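Local coordinates for protein phage integrase/site-specific recombinase (Haloarcula marismortui, PDB 3NRW) that probably binds DNA through this N-terminal core-binding domain and, as a member of the tyrosine recombinase family, is expected to take part in site-specific recombination and DNA integration, at residues Tyr62-Phe65 with Arg66-Ser69; Lys37-Val40 with Glu41-Glu45; Arg52-Thr55 with Gly56-Asp60; Glu79-Thr82 with Leu83-Trp86; Asp97-Leu100 with Pro101-His105. One frame throughout, in Å; residues are numbered along the deposited sequence.

Contact 1: Tyr62-Phe65 with Arg66-Ser69; sequences YETF and RRGS
Tyr62 meets Arg66 one turn further along helix 56-67, where the methylene CG of the arginine lies over one face of the phenol ring in a CH-pi contact, 3.7 Å from the ring centroid and offset toward the rim. The nearest ring atom is CZ, at 3.4 Å from Arg66 CG. The two side chains run side by side in the same direction, and the bends of Arg66 at chi2 and chi3 lead the chain past the phenol hydroxyl to its guanidinium group, which forms a salt bridge with Glu79 of helix 73-92. The backbone supports the pair with a nearly straight bond of 2.9 Å from Arg66 N to Tyr62 O.

Glu63 takes part through its carbonyl, which accepts from Arg67 N, while its carboxylate is hydrogen-bonded to His105. Thr64 has OG1 beside its own backbone N (chi1 -60°), hydrogen-bonded to Asp60 O of the preceding turn. The same oxygen is 2.9 Å from a water that also accepts a weak bond from Arg67 NH2.

Past Phe65 the helix gives way to loop by Gly68. Gly68 N turns to Phe65 O at 3.0 Å, arriving from above the carbonyl plane, and its bond to Thr64 O is weak. Just beyond, Ser69 folds back so that both its N and OG donate to Arg66 O, with OG at 2.6 Å. The aliphatic part of Arg66 thus serves as an apolar surface for Tyr62, while its charged end is paired with Glu79, which probably offsets its charge, joining two helices of the core-binding domain.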
# COMPACT_ATOMS: atom_id res chain seq x y z
N TYR A 62 4.69 -0.12 9.61
CA TYR A 62 4.44 0.98 8.70
C TYR A 62 3.43 1.96 9.28
O TYR A 62 3.63 3.17 9.25
CB TYR A 62 3.93 0.48 7.35
CG TYR A 62 3.65 1.61 6.39
CD1 TYR A 62 2.35 1.96 6.05
CD2 TYR A 62 4.70 2.37 5.86
CE1 TYR A 62 2.09 3.03 5.20
CE2 TYR A 62 4.45 3.44 5.01
CZ TYR A 62 3.15 3.77 4.69
OH TYR A 62 2.91 4.83 3.85
N GLU A 63 2.34 1.42 9.81
CA GLU A 63 1.31 2.28 10.38
C GLU A 63 1.89 3.18 11.47
O GLU A 63 1.63 4.38 11.52
CB GLU A 63 0.18 1.44 10.95
CG GLU A 63 -0.93 2.27 11.58
CD GLU A 63 -2.04 1.42 12.14
OE1 GLU A 63 -2.97 1.99 12.73
OE2 GLU A 63 -1.98 0.18 11.98
N THR A 64 2.69 2.59 12.36
CA THR A 64 3.29 3.34 13.45
C THR A 64 4.25 4.41 12.93
O THR A 64 4.33 5.52 13.47
CB THR A 64 4.02 2.40 14.39
OG1 THR A 64 3.08 1.47 14.93
CG2 THR A 64 4.66 3.17 15.53
N PHE A 65 4.99 4.07 11.88
CA PHE A 65 5.92 4.99 11.25
C PHE A 65 5.13 6.21 10.77
O PHE A 65 5.47 7.35 11.10
CB PHE A 65 6.61 4.27 10.09
CG PHE A 65 7.31 5.18 9.12
CD1 PHE A 65 6.78 5.39 7.85
CD2 PHE A 65 8.51 5.79 9.46
CE1 PHE A 65 7.44 6.20 6.93
CE2 PHE A 65 9.18 6.60 8.55
CZ PHE A 65 8.64 6.81 7.28
N ARG A 66 4.07 5.98 10.01
CA ARG A 66 3.26 7.08 9.49
C ARG A 66 2.60 7.89 10.62
O ARG A 66 2.47 9.11 10.52
CB ARG A 66 2.20 6.55 8.52
CG ARG A 66 2.78 5.94 7.23
CD ARG A 66 3.65 6.95 6.48
NE ARG A 66 2.87 8.05 5.93
CZ ARG A 66 3.29 9.31 5.84
NH1 ARG A 66 4.50 9.64 6.28
NH2 ARG A 66 2.50 10.24 5.33
N ARG A 67 2.20 7.21 11.69
CA ARG A 67 1.57 7.88 12.82
C ARG A 67 2.57 8.82 13.50
O ARG A 67 2.19 9.73 14.24
CB ARG A 67 1.07 6.83 13.82
CG ARG A 67 0.03 7.32 14.80
CD ARG A 67 0.51 7.16 16.23
NE ARG A 67 0.99 5.81 16.52
CZ ARG A 67 0.26 4.71 16.41
NH1 ARG A 67 -1.00 4.78 16.01
NH2 ARG A 67 0.79 3.53 16.71
N GLY A 68 3.86 8.59 13.24
CA GLY A 68 4.90 9.41 13.81
C GLY A 68 5.26 10.62 12.96
O GLY A 68 6.16 11.38 13.30
N SER A 69 4.55 10.79 11.84
CA SER A 69 4.80 11.92 10.95
C SER A 69 3.94 13.11 11.38
O SER A 69 3.27 13.04 12.42
CB SER A 69 4.48 11.55 9.50
OG SER A 69 3.08 11.38 9.31
O HOH W 1 0.29 0.80 14.76

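Contact 2: Lys37-Val40 with Glu41-Glu45; sequences KHFV and EWAEE
Phe39 is in contact with both Trp42 and Ala43 on the buried side of helix 26-45. Its CE2 reaches CZ3 of Trp42 at 4.0 Å, and CE3 of the indole lies over one face of the phenyl ring. The ring planes are 46° apart, an oblique pairing. Elsewhere on the phenyl group, CE1 meets Ala43 CB at 3.8 Å, the methyl coming in obliquely. Phe39 has CG anti to the backbone N, which carries the ring alongside the following turn of the helix.

Behind these groups runs the regular i to i+4 bonding of an alpha-helix. Ala43 N donates to Phe39 O at 2.7 Å, and Glu41, Trp42 and Glu44 make the equivalent bonds to Lys37, His38 and Val40. This is an amphipathic helix of the all-helical core-binding domain, with Phe39 and Trp42 each meeting Tyr62 of helix 56-67 edge-to-face and Phe39 also meeting the ring of Trp86 from helix 73-92.

The more polar side is different in character. Glu41 CG sits between its own N and carbonyl carbon (chi1 45°), which folds the side chain back along the helix. Its OE2 comes to 3.9 Å from His38 CD2, with the carboxylate and imidazole planes only 12° apart. Glu44 runs beside Val40, its OE2 at 3.5 Å from the methyl CG1. His38, in turn, packs on Tyr62 and Arg66.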
# COMPACT_ATOMS: atom_id res chain seq x y z
N LYS A 37 3.38 6.54 -2.15
CA LYS A 37 4.78 6.91 -2.28
C LYS A 37 5.48 6.70 -0.94
O LYS A 37 6.62 6.25 -0.90
CB LYS A 37 4.91 8.37 -2.71
CG LYS A 37 6.36 8.84 -2.86
CD LYS A 37 6.43 10.32 -3.18
CE LYS A 37 7.86 10.84 -3.13
NZ LYS A 37 7.92 12.31 -3.37
N HIS A 38 4.78 7.00 0.15
CA HIS A 38 5.37 6.84 1.47
C HIS A 38 5.67 5.38 1.75
O HIS A 38 6.68 5.05 2.36
CB HIS A 38 4.45 7.40 2.55
CG HIS A 38 4.21 8.87 2.43
ND1 HIS A 38 3.05 9.39 1.90
CD2 HIS A 38 5.02 9.92 2.69
CE1 HIS A 38 3.15 10.70 1.84
NE2 HIS A 38 4.33 11.05 2.32
N PHE A 39 4.78 4.51 1.31
CA PHE A 39 4.98 3.09 1.55
C PHE A 39 6.12 2.53 0.72
O PHE A 39 6.94 1.76 1.22
CB PHE A 39 3.71 2.30 1.26
CG PHE A 39 3.83 0.86 1.61
CD1 PHE A 39 4.35 -0.05 0.69
CD2 PHE A 39 3.53 0.42 2.89
CE1 PHE A 39 4.58 -1.37 1.05
CE2 PHE A 39 3.75 -0.90 3.26
CZ PHE A 39 4.28 -1.79 2.34
N VAL A 40 6.18 2.89 -0.55
CA VAL A 40 7.23 2.39 -1.42
C VAL A 40 8.62 2.77 -0.91
O VAL A 40 9.51 1.92 -0.85
CB VAL A 40 7.06 2.88 -2.87
CG1 VAL A 40 8.24 2.44 -3.73
CG2 VAL A 40 5.76 2.32 -3.45
N GLU A 41 8.81 4.03 -0.53
CA GLU A 41 10.11 4.46 -0.02
C GLU A 41 10.44 3.74 1.28
O GLU A 41 11.57 3.30 1.49
CB GLU A 41 10.15 5.98 0.17
CG GLU A 41 8.94 6.56 0.86
CD GLU A 41 9.06 8.06 1.08
OE1 GLU A 41 10.04 8.48 1.73
OE2 GLU A 41 8.16 8.81 0.62
N TRP A 42 9.45 3.63 2.17
CA TRP A 42 9.64 2.94 3.44
C TRP A 42 9.99 1.48 3.22
O TRP A 42 10.96 0.96 3.79
CB TRP A 42 8.35 3.04 4.28
CG TRP A 42 8.40 2.26 5.58
CD1 TRP A 42 8.87 2.69 6.79
CD2 TRP A 42 7.93 0.93 5.79
NE1 TRP A 42 8.72 1.71 7.74
CE2 TRP A 42 8.14 0.61 7.15
CE3 TRP A 42 7.34 -0.04 4.96
CZ2 TRP A 42 7.80 -0.62 7.70
CZ3 TRP A 42 6.99 -1.28 5.50
CH2 TRP A 42 7.22 -1.55 6.86
N ALA A 43 9.22 0.80 2.38
CA ALA A 43 9.47 -0.62 2.10
C ALA A 43 10.85 -0.83 1.48
O ALA A 43 11.58 -1.73 1.88
CB ALA A 43 8.39 -1.19 1.19
N GLU A 44 11.21 0.01 0.50
CA GLU A 44 12.51 -0.14 -0.15
C GLU A 44 13.64 0.07 0.85
O GLU A 44 14.63 -0.66 0.84
CB GLU A 44 12.65 0.86 -1.31
CG GLU A 44 11.67 0.62 -2.46
CD GLU A 44 11.91 1.53 -3.64
OE1 GLU A 44 12.65 2.52 -3.49
OE2 GLU A 44 11.35 1.26 -4.73
N GLU A 45 13.49 1.06 1.73
CA GLU A 45 14.53 1.31 2.73
C GLU A 45 14.65 0.19 3.75
O GLU A 45 15.72 -0.01 4.34
CB GLU A 45 14.27 2.65 3.42
CG GLU A 45 14.68 3.83 2.57
CD GLU A 45 16.18 3.87 2.33
OE1 GLU A 45 16.62 4.57 1.40
OE2 GLU A 45 16.92 3.19 3.07

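Contact 3: Arg52-Thr55 with Gly56-Asp60; sequences RELT and GWKLD
Thr55 accepts a hydrogen bond from Lys58 N through its side-chain OG1, at 3.2 Å and with an N-H...O angle of 171°. A chi1 of 62° places the hydroxyl oxygen between the backbone N and the carbonyl carbon, from where it faces the first turn of helix 56-67. The backbone carbonyl of the same residue is used as well: Leu59 N donates to Thr55 O at 2.9 Å. One residue therefore takes up two amide N-H groups at the start of the helix.

Van der Waals contacts follow the same turn. The aliphatic chain of Lys58 extends back over the loop, with CG 3.4 Å from Thr55 OG1, CD 3.9 Å from Leu54 CA and CE 3.2 Å from Glu53 O, before the last bend at chi4. Beneath it are the apolar pairs: Leu54 CD2 meets Lys58 CB at 4.1 Å, and Leu54 CD1 is loosely opposed to Leu59 CD2 at 4.4 Å. Both leucines are buried against Leu100 of the C-terminal segment.

Electrostatically, the threonine oxygens would be expected to interact favourably with the positive end of the helix dipole. Together, these features identify a threonine N-cap, a common way for an alpha-helix to open after a loop.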
# COMPACT_ATOMS: atom_id res chain seq x y z
N ARG A 52 4.95 -9.90 -1.37
CA ARG A 52 4.53 -11.10 -0.65
C ARG A 52 5.24 -11.23 0.70
O ARG A 52 4.77 -11.94 1.59
CB ARG A 52 4.80 -12.35 -1.50
CG ARG A 52 4.12 -13.61 -0.98
CD ARG A 52 4.50 -14.81 -1.83
NE ARG A 52 4.12 -14.65 -3.23
CZ ARG A 52 2.87 -14.67 -3.68
NH1 ARG A 52 1.86 -14.84 -2.84
NH2 ARG A 52 2.63 -14.55 -4.98
N GLU A 53 6.36 -10.52 0.85
CA GLU A 53 7.13 -10.55 2.09
C GLU A 53 6.43 -9.83 3.23
O GLU A 53 6.79 -10.01 4.40
CB GLU A 53 8.51 -9.91 1.86
CG GLU A 53 9.40 -10.71 0.90
CD GLU A 53 10.71 -10.01 0.58
OE1 GLU A 53 11.56 -10.62 -0.10
OE2 GLU A 53 10.88 -8.84 1.00
N LEU A 54 5.44 -9.01 2.91
CA LEU A 54 4.69 -8.28 3.93
C LEU A 54 3.96 -9.21 4.90
O LEU A 54 3.54 -10.31 4.52
CB LEU A 54 3.69 -7.34 3.28
CG LEU A 54 4.30 -6.14 2.56
CD1 LEU A 54 3.20 -5.35 1.88
CD2 LEU A 54 5.05 -5.26 3.57
N THR A 55 3.83 -8.76 6.14
CA THR A 55 3.16 -9.50 7.21
C THR A 55 2.42 -8.51 8.10
O THR A 55 2.57 -7.30 7.95
CB THR A 55 4.17 -10.23 8.12
OG1 THR A 55 5.02 -9.26 8.75
CG2 THR A 55 5.02 -11.20 7.32
N GLY A 56 1.63 -9.04 9.04
CA GLY A 56 0.92 -8.16 9.95
C GLY A 56 1.90 -7.30 10.72
O GLY A 56 1.63 -6.12 10.99
N TRP A 57 3.04 -7.87 11.08
CA TRP A 57 4.06 -7.13 11.82
C TRP A 57 4.59 -5.96 11.00
O TRP A 57 4.66 -4.84 11.48
CB TRP A 57 5.21 -8.05 12.24
CG TRP A 57 6.43 -7.31 12.75
CD1 TRP A 57 7.58 -7.04 12.07
CD2 TRP A 57 6.60 -6.73 14.06
NE1 TRP A 57 8.46 -6.34 12.86
CE2 TRP A 57 7.88 -6.13 14.08
CE3 TRP A 57 5.79 -6.66 15.20
CZ2 TRP A 57 8.37 -5.47 15.21
CZ3 TRP A 57 6.29 -6.00 16.33
CH2 TRP A 57 7.57 -5.42 16.32
N LYS A 58 4.98 -6.23 9.75
CA LYS A 58 5.51 -5.18 8.90
C LYS A 58 4.47 -4.10 8.64
O LYS A 58 4.80 -2.91 8.62
CB LYS A 58 6.01 -5.77 7.57
CG LYS A 58 7.13 -6.79 7.75
CD LYS A 58 7.58 -7.36 6.42
CE LYS A 58 8.58 -8.49 6.62
NZ LYS A 58 9.77 -8.03 7.38
N LEU A 59 3.22 -4.50 8.46
CA LEU A 59 2.16 -3.52 8.22
C LEU A 59 1.97 -2.63 9.45
O LEU A 59 1.74 -1.42 9.32
CB LEU A 59 0.84 -4.22 7.89
CG LEU A 59 0.79 -4.91 6.52
CD1 LEU A 59 -0.54 -5.64 6.36
CD2 LEU A 59 0.97 -3.89 5.41
N ASP A 60 2.07 -3.22 10.64
CA ASP A 60 1.92 -2.46 11.88
C ASP A 60 3.10 -1.50 12.03
O ASP A 60 2.95 -0.39 12.54
CB ASP A 60 1.87 -3.40 13.09
CG ASP A 60 1.69 -2.64 14.41
OD1 ASP A 60 0.55 -2.21 14.70
OD2 ASP A 60 2.69 -2.47 15.13

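Contact 4: Glu79-Thr82 with Leu83-Trp86; sequences EMQT and LKNW
Gln81 and Asn85 meet one turn apart on helix 73-92, an alpha-helix of the core-binding domain with most of this part buried among its neighbours. From CB, the glutamine has CG anti to its backbone N, and CG comes to 3.9 Å from Asn85 ND2. A bend at chi2 (60°) then swings the amide forward along the helix, toward Asn85: CD lies 4.0 Å from Asn85 OD1, and at the tip NE2 donates to OD1 at 2.8 Å, a weak bond because its angle is only 128°. The two amide planes are 35° apart and the side chains run at a slant to each other.

Asn85 N is also bonded to Gln81 O, so the same pair is joined through backbone and side chains. The other amide atom of Asn85, ND2, donates to a water that also touches OG1 of Thr82, whose principal partner is Arg35 of helix 26-45.

On a different side of the helix, selenomethionine Met80 and Leu83 point the same way. Met80 packs on Glu63 and Leu83 on Tyr62, both from helix 56-67. Between the two side chains, the terminal methyl CE of Met80 rests 3.8 Å from Leu83 CD2, with SE at 4.1 Å.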
# COMPACT_ATOMS: atom_id res chain seq x y z
N GLU A 79 -4.85 7.25 3.97
CA GLU A 79 -3.62 6.63 3.51
C GLU A 79 -3.66 5.13 3.78
O GLU A 79 -3.28 4.32 2.93
CB GLU A 79 -2.44 7.25 4.25
CG GLU A 79 -1.12 7.05 3.57
CD GLU A 79 0.01 7.66 4.34
OE1 GLU A 79 -0.03 8.88 4.61
OE2 GLU A 79 0.95 6.91 4.69
N MSE A 80 -4.11 4.76 4.97
CA MSE A 80 -4.19 3.35 5.32
C MSE A 80 -5.27 2.65 4.50
O MSE A 80 -5.13 1.47 4.16
CB MSE A 80 -4.46 3.17 6.82
CG MSE A 80 -3.32 3.64 7.74
SE MSE A 80 -1.62 2.81 7.34
CE MSE A 80 -1.99 0.97 7.87
N GLN A 81 -6.34 3.37 4.19
CA GLN A 81 -7.44 2.82 3.40
C GLN A 81 -6.97 2.52 1.98
O GLN A 81 -7.33 1.50 1.39
CB GLN A 81 -8.62 3.79 3.36
CG GLN A 81 -9.79 3.30 2.52
CD GLN A 81 -10.36 2.00 3.04
OE1 GLN A 81 -10.87 1.93 4.16
NE2 GLN A 81 -10.26 0.94 2.24
N THR A 82 -6.15 3.42 1.43
CA THR A 82 -5.63 3.20 0.09
C THR A 82 -4.66 2.02 0.16
O THR A 82 -4.63 1.20 -0.74
CB THR A 82 -4.93 4.45 -0.47
OG1 THR A 82 -5.92 5.40 -0.90
CG2 THR A 82 -4.05 4.08 -1.65
N LEU A 83 -3.90 1.94 1.25
CA LEU A 83 -2.96 0.83 1.41
C LEU A 83 -3.77 -0.46 1.42
O LEU A 83 -3.42 -1.45 0.77
CB LEU A 83 -2.18 0.96 2.74
CG LEU A 83 -1.26 -0.21 3.11
CD1 LEU A 83 -0.26 -0.44 1.99
CD2 LEU A 83 -0.54 0.08 4.43
N LYS A 84 -4.88 -0.44 2.15
CA LYS A 84 -5.76 -1.60 2.24
C LYS A 84 -6.32 -2.01 0.87
O LYS A 84 -6.28 -3.18 0.51
CB LYS A 84 -6.93 -1.29 3.19
CG LYS A 84 -8.00 -2.37 3.22
CD LYS A 84 -7.54 -3.59 4.00
CE LYS A 84 -8.09 -3.57 5.42
NZ LYS A 84 -9.56 -3.83 5.44
N ASN A 85 -6.83 -1.04 0.12
CA ASN A 85 -7.39 -1.33 -1.19
C ASN A 85 -6.32 -1.85 -2.14
O ASN A 85 -6.58 -2.70 -3.00
CB ASN A 85 -8.04 -0.09 -1.79
CG ASN A 85 -9.17 0.44 -0.95
OD1 ASN A 85 -9.78 -0.32 -0.19
ND2 ASN A 85 -9.46 1.72 -1.07
N TRP A 86 -5.11 -1.34 -1.97
CA TRP A 86 -4.00 -1.77 -2.80
C TRP A 86 -3.71 -3.24 -2.55
O TRP A 86 -3.60 -4.02 -3.50
CB TRP A 86 -2.77 -0.91 -2.48
CG TRP A 86 -1.54 -1.23 -3.24
CD1 TRP A 86 -1.44 -1.67 -4.52
CD2 TRP A 86 -0.20 -1.01 -2.78
NE1 TRP A 86 -0.11 -1.73 -4.91
CE2 TRP A 86 0.67 -1.32 -3.85
CE3 TRP A 86 0.35 -0.56 -1.57
CZ2 TRP A 86 2.06 -1.21 -3.75
CZ3 TRP A 86 1.74 -0.45 -1.47
CH2 TRP A 86 2.57 -0.77 -2.55
O HOH W 2 -7.49 3.57 -2.82

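Contact 5: Asp97-Leu100 with Pro101-His105; sequences DEDL and PEKVH
A type I beta turn from Asp97 to Leu100 runs directly into a short 3-10 segment, 101-103, in the C-terminal tail that follows helix 73-92. The junction is the Leu100-Pro101 peptide: Pro101 CD abuts Leu100 CB at 3.4 Å, tighter than usual for two carbons. Leu100 O then accepts from Lys103 N at 2.8 Å, with the donor 49° out of the carbonyl plane, the i to i+3 bond of the 3-10 turn.

Water links the polar groups on the outside. One molecule donates to Glu98 O at 2.8 Å and accepts from Glu102 N, bridging the beta turn to the first turn of the 3-10 segment. A second lies between Asp99 OD2, at 2.9 Å, and Lys103 NZ, at 2.8 Å. The lysine is extended beyond CG, bringing NZ to 4.0 Å from Asp99 OD1; this is too long for a salt bridge, so the opposite charges are joined through water and probably attract each other at a distance.

The apolar groups face inward: Leu100 packs on Leu87 and Leu59, and Val104 on the same two residues. A beta turn leading into a proline-started 3-10 turn is thus used here to lay the tail across helices 56-67 and 73-92.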
# COMPACT_ATOMS: atom_id res chain seq x y z
N ASP A 97 -0.23 -12.82 -0.06
CA ASP A 97 -1.06 -13.80 0.64
C ASP A 97 -2.50 -13.30 0.73
O ASP A 97 -2.74 -12.13 1.01
CB ASP A 97 -0.53 -14.03 2.05
CG ASP A 97 0.78 -14.80 2.07
OD1 ASP A 97 1.42 -14.85 3.14
OD2 ASP A 97 1.16 -15.37 1.02
N GLU A 98 -3.45 -14.20 0.51
CA GLU A 98 -4.86 -13.82 0.56
C GLU A 98 -5.32 -13.27 1.90
O GLU A 98 -6.30 -12.53 1.96
CB GLU A 98 -5.75 -15.00 0.15
CG GLU A 98 -5.44 -16.31 0.86
CD GLU A 98 -4.46 -17.18 0.09
OE1 GLU A 98 -3.31 -16.75 -0.14
OE2 GLU A 98 -4.85 -18.31 -0.29
N ASP A 99 -4.64 -13.63 2.99
CA ASP A 99 -5.04 -13.14 4.30
C ASP A 99 -4.29 -11.90 4.78
O ASP A 99 -4.38 -11.52 5.95
CB ASP A 99 -4.90 -14.25 5.36
CG ASP A 99 -3.46 -14.71 5.53
OD1 ASP A 99 -3.21 -15.52 6.45
OD2 ASP A 99 -2.58 -14.28 4.76
N LEU A 100 -3.56 -11.25 3.88
CA LEU A 100 -2.80 -10.07 4.26
C LEU A 100 -3.61 -8.77 4.34
O LEU A 100 -3.51 -8.03 5.32
CB LEU A 100 -1.62 -9.86 3.31
CG LEU A 100 -0.73 -8.68 3.73
CD1 LEU A 100 0.14 -9.09 4.92
CD2 LEU A 100 0.13 -8.25 2.57
N PRO A 101 -4.41 -8.48 3.31
CA PRO A 101 -5.19 -7.24 3.35
C PRO A 101 -6.02 -7.03 4.62
O PRO A 101 -6.18 -5.90 5.08
CB PRO A 101 -6.04 -7.32 2.08
CG PRO A 101 -6.14 -8.80 1.82
CD PRO A 101 -4.76 -9.28 2.13
N GLU A 102 -6.53 -8.12 5.19
CA GLU A 102 -7.33 -8.04 6.41
C GLU A 102 -6.51 -7.60 7.62
O GLU A 102 -7.05 -7.13 8.61
CB GLU A 102 -7.96 -9.41 6.73
CG GLU A 102 -6.95 -10.56 6.73
CD GLU A 102 -7.28 -11.66 7.72
OE1 GLU A 102 -8.45 -12.10 7.78
OE2 GLU A 102 -6.36 -12.09 8.44
N LYS A 103 -5.19 -7.76 7.53
CA LYS A 103 -4.32 -7.38 8.63
C LYS A 103 -4.00 -5.88 8.64
O LYS A 103 -3.29 -5.41 9.52
CB LYS A 103 -3.03 -8.21 8.57
CG LYS A 103 -3.29 -9.69 8.78
CD LYS A 103 -2.05 -10.53 8.57
CE LYS A 103 -2.35 -12.00 8.84
NZ LYS A 103 -1.15 -12.87 8.63
N VAL A 104 -4.54 -5.15 7.68
CA VAL A 104 -4.32 -3.71 7.61
C VAL A 104 -5.29 -2.98 8.52
O VAL A 104 -6.51 -3.05 8.33
CB VAL A 104 -4.50 -3.16 6.18
CG1 VAL A 104 -4.29 -1.65 6.18
CG2 VAL A 104 -3.52 -3.82 5.23
N HIS A 105 -4.75 -2.28 9.51
CA HIS A 105 -5.57 -1.53 10.46
C HIS A 105 -5.88 -0.13 9.94
O HIS A 105 -4.98 0.69 9.74
CB HIS A 105 -4.84 -1.44 11.81
CG HIS A 105 -5.57 -0.64 12.84
ND1 HIS A 105 -5.28 0.68 13.10
CD2 HIS A 105 -6.58 -0.98 13.69
CE1 HIS A 105 -6.08 1.13 14.06
NE2 HIS A 105 -6.88 0.14 14.43
O HOH W 3 -7.53 -10.85 3.78
O HOH W 4 -0.80 -12.36 5.93

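In the fold
From the N terminus, contact 2 comes first, on helix 26-45. Contact 3 follows where the loop after that helix opens helix 56-67, and contact 1 lies at the far end of the same helix. Contact 4 sits on helix 73-92 and contact 5 in the tail beyond. Each is local and closes only a turn or cap, so they run in series without nesting or crossing. Space brings them together: Tyr62 and Arg66 tie contact 1 to contacts 2 and 4, Phe39 joins contact 2 to Leu54 and Trp86, and the tail of contact 5 returns to contacts 3 and 4, with His105 reaching Glu63.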